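Long-range contacts in EXOU (Pseudomonas aeruginosa, PDB 4AKX), which acts as a cytotoxic phospholipase exported by the type III secretion system and is bound here to its chaperone SpcU: residues B[236-241]-B[279-284]; B[608-613]-B[621-626]. One frame throughout, in Å; residues are numbered along the deposited sequence.

Overall arrangement
Contacts 1 and 2 share no helix or strand and belong to different parts of the protein, the patatin-like phospholipase and the ExoU C-terminal region; their centres are 36 Å apart and their nearest atoms about 25 Å. Contact 1 joins two chain segments leading into helices beside the mixed sheet, buries 438 Å² and relies on aliphatic-aromatic packing plus a backbone hydrogen bond. Contact 2 pairs two antiparallel helices across 190 Å², with one apolar touch and one amide-carboxylate bond. Contact 1 is partly buried, with segments of the same chain around it; contact 2 is smaller but mostly buried, SpcU packing on its polar edge.

Contact 1 (B[236-241]-B[279-284]); sequences GVTFGD and DLEVAQ
Phe239 meets Val282 and Leu280 because its CG stands anti to the carbonyl carbon, beside the backbone N (chi1 -61°), which brings the ring back to segment 279-284. On the other segment, Val282 turns CG1 anti to its own N (chi1 158°), leaving CG2 to project over the ring. The methyl sits 4.0 Å from the centroid of the Phe239 ring and close to its normal, a CH-pi contact with the middle of one face. Leu280 approaches differently: its CD2 lies in the ring plane at the edge, 3.8 Å from Phe239 CE2, the two side chains running alongside each other. Val282 serves two partners: besides the ring, its CB rests 3.8 Å from Val237 CG2.

The backbone supplies the polar link. Val282 N donates to Val237 O over 2.8 Å with an angle of 154° at the hydrogen, and the donor lies in the carbonyl plane. Since Glu281 is the N-cap residue, this N-H belongs to the first turn of helix 282-288, where no preceding turn offers it a carbonyl; Val237 provides one from across the contact. The carboxylate of Glu281 extends to the start of the other segment, where Gly236 N makes a weak hydrogen bond to Glu281 OE2 at 3.2 Å. Within segment 236-241, Thr238 OG1 donates to Asp241 OD1 at 2.6 Å, meeting it from above the carboxylate plane.

Both segments belong to the patatin-like phospholipase region, and the contact packs the starts of helices 239-246 and 282-288 against its mixed sheet: Leu255 of strand 254-263 touches both Phe239 and Val282. Val237 packs on helices 195-214 and 222-232, while Glu281 touches Arg201 of helix 195-214.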
loop_
_atom_site.group_PDB
_atom_site.type_symbol
_atom_site.label_atom_id
_atom_site.label_comp_id
_atom_site.label_asym_id
_atom_site.label_seq_id
_atom_site.Cartn_x
_atom_site.Cartn_y
_atom_site.Cartn_z
ATOM N N GLY B 236 -16.735 1.840 57.265
ATOM C CA GLY B 236 -16.992 2.757 56.148
ATOM C C GLY B 236 -18.044 2.219 55.190
ATOM O O GLY B 236 -18.365 1.020 55.207
ATOM N N VAL B 237 -18.592 3.096 54.353
ATOM C CA VAL B 237 -19.522 2.635 53.330
ATOM C C VAL B 237 -18.790 1.918 52.190
ATOM O O VAL B 237 -17.767 2.386 51.694
ATOM C CB VAL B 237 -20.447 3.759 52.801
ATOM C CG1 VAL B 237 -20.740 4.765 53.914
ATOM C CG2 VAL B 237 -19.835 4.451 51.581
ATOM N N THR B 238 -19.295 0.744 51.838
ATOM C CA THR B 238 -18.759 -0.041 50.745
ATOM C C THR B 238 -19.491 0.328 49.450
ATOM O O THR B 238 -20.371 1.191 49.454
ATOM C CB THR B 238 -18.875 -1.565 51.039
ATOM O OG1 THR B 238 -20.248 -1.945 51.245
ATOM C CG2 THR B 238 -18.049 -1.936 52.263
ATOM N N PHE B 239 -19.115 -0.296 48.339
ATOM C CA PHE B 239 -19.942 -0.221 47.147
ATOM C C PHE B 239 -21.168 -1.123 47.332
ATOM O O PHE B 239 -22.313 -0.705 47.082
ATOM C CB PHE B 239 -19.152 -0.616 45.897
ATOM C CG PHE B 239 -17.962 0.269 45.613
ATOM C CD1 PHE B 239 -18.098 1.438 44.864
ATOM C CD2 PHE B 239 -16.694 -0.100 46.044
ATOM C CE1 PHE B 239 -17.002 2.235 44.585
ATOM C CE2 PHE B 239 -15.595 0.689 45.763
ATOM C CZ PHE B 239 -15.752 1.868 45.046
ATOM N N GLY B 240 -20.921 -2.341 47.821
ATOM C CA GLY B 240 -21.969 -3.346 47.996
ATOM C C GLY B 240 -23.253 -2.771 48.569
ATOM O O GLY B 240 -24.362 -3.171 48.187
ATOM N N ASP B 241 -23.109 -1.815 49.474
ATOM C CA ASP B 241 -24.261 -1.295 50.174
ATOM C C ASP B 241 -24.764 0.023 49.590
ATOM O O ASP B 241 -25.972 0.289 49.600
ATOM C CB ASP B 241 -23.957 -1.157 51.661
ATOM C CG ASP B 241 -22.656 -0.465 51.916
ATOM O OD1 ASP B 241 -22.013 -0.045 50.924
ATOM O OD2 ASP B 241 -22.274 -0.346 53.102
ATOM N N ASP B 279 -17.065 -5.151 48.647
ATOM C CA ASP B 279 -17.007 -4.975 50.088
ATOM C C ASP B 279 -15.845 -4.080 50.484
ATOM O O ASP B 279 -15.735 -3.666 51.643
ATOM C CB ASP B 279 -16.915 -6.330 50.794
ATOM C CG ASP B 279 -18.021 -7.294 50.367
ATOM O OD1 ASP B 279 -19.170 -6.846 50.104
ATOM O OD2 ASP B 279 -17.730 -8.512 50.290
ATOM N N LEU B 280 -14.979 -3.778 49.519
ATOM C CA LEU B 280 -13.985 -2.735 49.704
ATOM C C LEU B 280 -14.693 -1.417 49.976
ATOM O O LEU B 280 -15.792 -1.177 49.480
ATOM C CB LEU B 280 -13.099 -2.611 48.468
ATOM C CG LEU B 280 -12.410 -1.261 48.275
ATOM C CD1 LEU B 280 -11.056 -1.244 48.969
ATOM C CD2 LEU B 280 -12.274 -0.943 46.797
ATOM N N GLU B 281 -14.061 -0.574 50.777
ATOM C CA GLU B 281 -14.659 0.677 51.200
ATOM C C GLU B 281 -14.475 1.806 50.188
ATOM O O GLU B 281 -13.372 2.073 49.728
ATOM C CB GLU B 281 -14.061 1.103 52.534
ATOM C CG GLU B 281 -14.794 0.607 53.764
ATOM C CD GLU B 281 -14.117 1.081 55.035
ATOM O OE1 GLU B 281 -13.523 2.185 55.022
ATOM O OE2 GLU B 281 -14.159 0.350 56.039
ATOM N N VAL B 282 -15.564 2.514 49.932
ATOM C CA VAL B 282 -15.600 3.669 49.029
ATOM C C VAL B 282 -14.526 4.691 49.314
ATOM O O VAL B 282 -13.991 5.301 48.413
ATOM C CB VAL B 282 -16.980 4.369 49.079
ATOM C CG1 VAL B 282 -16.879 5.810 48.602
ATOM C CG2 VAL B 282 -17.998 3.580 48.256
ATOM N N ALA B 283 -14.241 4.896 50.583
ATOM C CA ALA B 283 -13.216 5.855 50.987
ATOM C C ALA B 283 -11.835 5.423 50.497
ATOM O O ALA B 283 -11.075 6.238 49.970
ATOM C CB ALA B 283 -13.220 6.042 52.505
ATOM N N GLN B 284 -11.525 4.140 50.664
ATOM C CA GLN B 284 -10.188 3.642 50.400
ATOM C C GLN B 284 -9.849 3.906 48.951
ATOM O O GLN B 284 -8.803 4.489 48.626
ATOM C CB GLN B 284 -10.110 2.141 50.686
ATOM C CG GLN B 284 -8.698 1.582 50.538
ATOM C CD GLN B 284 -8.403 0.425 51.476
ATOM O OE1 GLN B 284 -9.202 0.098 52.361
ATOM N NE2 GLN B 284 -7.247 -0.201 51.287
#

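Contact 2 (B[608-613]-B[621-626])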
loop_
_atom_site.group_PDB
_atom_site.type_symbol
_atom_site.label_atom_id
_atom_site.label_comp_id
_atom_site.label_asym_id
_atom_site.label_seq_id
_atom_site.Cartn_x
_atom_site.Cartn_y
_atom_site.Cartn_z
ATOM N N GLU B 608 -8.104 -4.420 17.777
ATOM C CA GLU B 608 -9.307 -3.937 18.427
ATOM C C GLU B 608 -10.503 -4.178 17.522
ATOM O O GLU B 608 -11.579 -4.553 17.982
ATOM C CB GLU B 608 -9.161 -2.439 18.703
ATOM C CG GLU B 608 -9.824 -1.923 19.970
ATOM C CD GLU B 608 -9.548 -0.429 20.218
ATOM O OE1 GLU B 608 -8.643 0.140 19.586
ATOM O OE2 GLU B 608 -10.262 0.201 21.035
ATOM N N GLU B 609 -10.295 -3.960 16.226
ATOM C CA GLU B 609 -11.353 -4.036 15.217
ATOM C C GLU B 609 -11.796 -5.477 15.104
ATOM O O GLU B 609 -13.003 -5.768 15.105
ATOM C CB GLU B 609 -10.802 -3.549 13.859
ATOM C CG GLU B 609 -11.815 -3.326 12.747
ATOM C CD GLU B 609 -13.028 -2.532 13.204
ATOM O OE1 GLU B 609 -13.153 -2.345 14.444
ATOM O OE2 GLU B 609 -13.860 -2.111 12.340
ATOM N N GLN B 610 -10.809 -6.374 14.984
ATOM C CA GLN B 610 -11.033 -7.816 14.976
ATOM C C GLN B 610 -11.873 -8.275 16.160
ATOM O O GLN B 610 -12.899 -8.955 15.998
ATOM C CB GLN B 610 -9.705 -8.550 14.986
ATOM C CG GLN B 610 -9.400 -9.196 13.653
ATOM C CD GLN B 610 -7.929 -9.406 13.432
ATOM O OE1 GLN B 610 -7.111 -9.205 14.326
ATOM N NE2 GLN B 610 -7.583 -9.817 12.238
ATOM N N LEU B 611 -11.437 -7.863 17.343
ATOM C CA LEU B 611 -12.092 -8.180 18.593
ATOM C C LEU B 611 -13.489 -7.636 18.647
ATOM O O LEU B 611 -14.391 -8.370 18.984
ATOM C CB LEU B 611 -11.298 -7.609 19.760
ATOM C CG LEU B 611 -9.938 -8.217 20.093
ATOM C CD1 LEU B 611 -9.357 -7.455 21.270
ATOM C CD2 LEU B 611 -9.993 -9.719 20.394
ATOM N N ARG B 612 -13.683 -6.354 18.313
ATOM C CA ARG B 612 -15.057 -5.786 18.262
ATOM C C ARG B 612 -16.029 -6.669 17.513
ATOM O O ARG B 612 -17.143 -6.822 17.949
ATOM C CB ARG B 612 -15.129 -4.359 17.689
ATOM C CG ARG B 612 -14.425 -3.289 18.524
ATOM C CD ARG B 612 -14.438 -1.926 17.825
ATOM N NE ARG B 612 -15.803 -1.382 17.736
ATOM C CZ ARG B 612 -16.432 -1.045 16.587
ATOM N NH1 ARG B 612 -15.829 -1.172 15.367
ATOM N NH2 ARG B 612 -17.678 -0.560 16.655
ATOM N N HIS B 613 -15.603 -7.263 16.400
ATOM C CA HIS B 613 -16.520 -7.994 15.536
ATOM C C HIS B 613 -16.475 -9.480 15.721
ATOM O O HIS B 613 -17.182 -10.215 15.027
ATOM C CB HIS B 613 -16.268 -7.650 14.084
ATOM C CG HIS B 613 -16.591 -6.212 13.732
ATOM N ND1 HIS B 613 -15.687 -5.209 13.852
ATOM C CD2 HIS B 613 -17.760 -5.630 13.250
ATOM C CE1 HIS B 613 -16.258 -4.048 13.475
ATOM N NE2 HIS B 613 -17.522 -4.307 13.103
ATOM N N ASN B 621 -9.159 -16.168 18.714
ATOM C CA ASN B 621 -7.813 -16.701 18.639
ATOM C C ASN B 621 -7.019 -15.967 17.568
ATOM O O ASN B 621 -5.865 -15.616 17.786
ATOM C CB ASN B 621 -7.822 -18.217 18.399
ATOM C CG ASN B 621 -8.535 -18.982 19.514
ATOM O OD1 ASN B 621 -8.302 -18.734 20.700
ATOM N ND2 ASN B 621 -9.415 -19.909 19.133
ATOM N N GLN B 622 -7.668 -15.663 16.446
ATOM C CA GLN B 622 -6.955 -15.123 15.294
ATOM C C GLN B 622 -6.508 -13.720 15.566
ATOM O O GLN B 622 -5.487 -13.265 15.039
ATOM C CB GLN B 622 -7.833 -15.116 14.056
ATOM C CG GLN B 622 -7.040 -15.050 12.760
ATOM C CD GLN B 622 -5.973 -16.128 12.688
ATOM O OE1 GLN B 622 -4.789 -15.840 12.510
ATOM N NE2 GLN B 622 -6.386 -17.378 12.851
ATOM N N ALA B 623 -7.286 -13.027 16.385
ATOM C CA ALA B 623 -6.952 -11.678 16.772
ATOM C C ALA B 623 -5.585 -11.713 17.379
ATOM O O ALA B 623 -4.657 -11.103 16.870
ATOM C CB ALA B 623 -7.955 -11.164 17.777
ATOM N N LEU B 624 -5.461 -12.517 18.426
ATOM C CA LEU B 624 -4.241 -12.644 19.199
ATOM C C LEU B 624 -3.073 -13.138 18.361
ATOM O O LEU B 624 -1.947 -12.673 18.530
ATOM C CB LEU B 624 -4.475 -13.580 20.389
ATOM C CG LEU B 624 -5.778 -13.382 21.203
ATOM C CD1 LEU B 624 -6.323 -14.700 21.726
ATOM C CD2 LEU B 624 -5.590 -12.410 22.358
ATOM N N ASN B 625 -3.316 -14.060 17.444
ATOM C CA ASN B 625 -2.204 -14.521 16.627
ATOM C C ASN B 625 -1.677 -13.395 15.767
ATOM O O ASN B 625 -0.442 -13.269 15.599
ATOM C CB ASN B 625 -2.569 -15.704 15.754
ATOM C CG ASN B 625 -3.071 -16.870 16.547
ATOM O OD1 ASN B 625 -2.358 -17.423 17.384
ATOM N ND2 ASN B 625 -4.318 -17.262 16.289
ATOM N N ASP B 626 -2.590 -12.556 15.238
ATOM C CA ASP B 626 -2.151 -11.434 14.392
ATOM C C ASP B 626 -1.090 -10.612 15.138
ATOM O O ASP B 626 0.001 -10.350 14.609
ATOM C CB ASP B 626 -3.320 -10.581 13.918
ATOM C CG ASP B 626 -4.038 -11.183 12.683
ATOM O OD1 ASP B 626 -3.706 -12.324 12.251
ATOM O OD2 ASP B 626 -4.944 -10.506 12.139
#
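Leu611 and Gln610 reach across to Ala623 and Asp626, joining helices 598-613 and 617-630 into an antiparallel helical hairpin. Measured on the short segments, the axes approach to 9.1 Å and their directions differ by 175°, so they are almost exactly antiparallel. The close part centres on Ala623: its CA is 5.9 Å from the CA of Gln610, and its small methyl accommodates Leu611, whose CD2 lies 3.6 Å from Ala623 CB. With CG anti to the carbonyl carbon (chi1 -69°), Leu611 swings CD2 over to that methyl. Ile582 of helix 561-591 touches Leu611 and also Leu624, covering this apolar side.

A polar bond completes the close part. Gln610 runs extended beyond CG and crosses Asp626 at about a right angle. Its NE2 donates to Asp626 OD2 over 2.7 Å with 162° at the hydrogen; the acceptor lies nearly in the amide plane, yet the approach is to the anti side of the carboxylate and out of its plane. The loose side is that of exposed Gln622, which only flanks the contact, its CG no nearer than 5.3 Å to Gln610 NE2.

Leu48 of SpcU packs on Gln610 and Ser51 of SpcU on Asp626, placing this polar edge against the chaperone. Asp626 OD2 also forms a salt bridge with Arg606, so one oxygen of a buried aspartate receives an amide N-H and a cationic partner, a combination that would probably stabilise the ionised carboxylate.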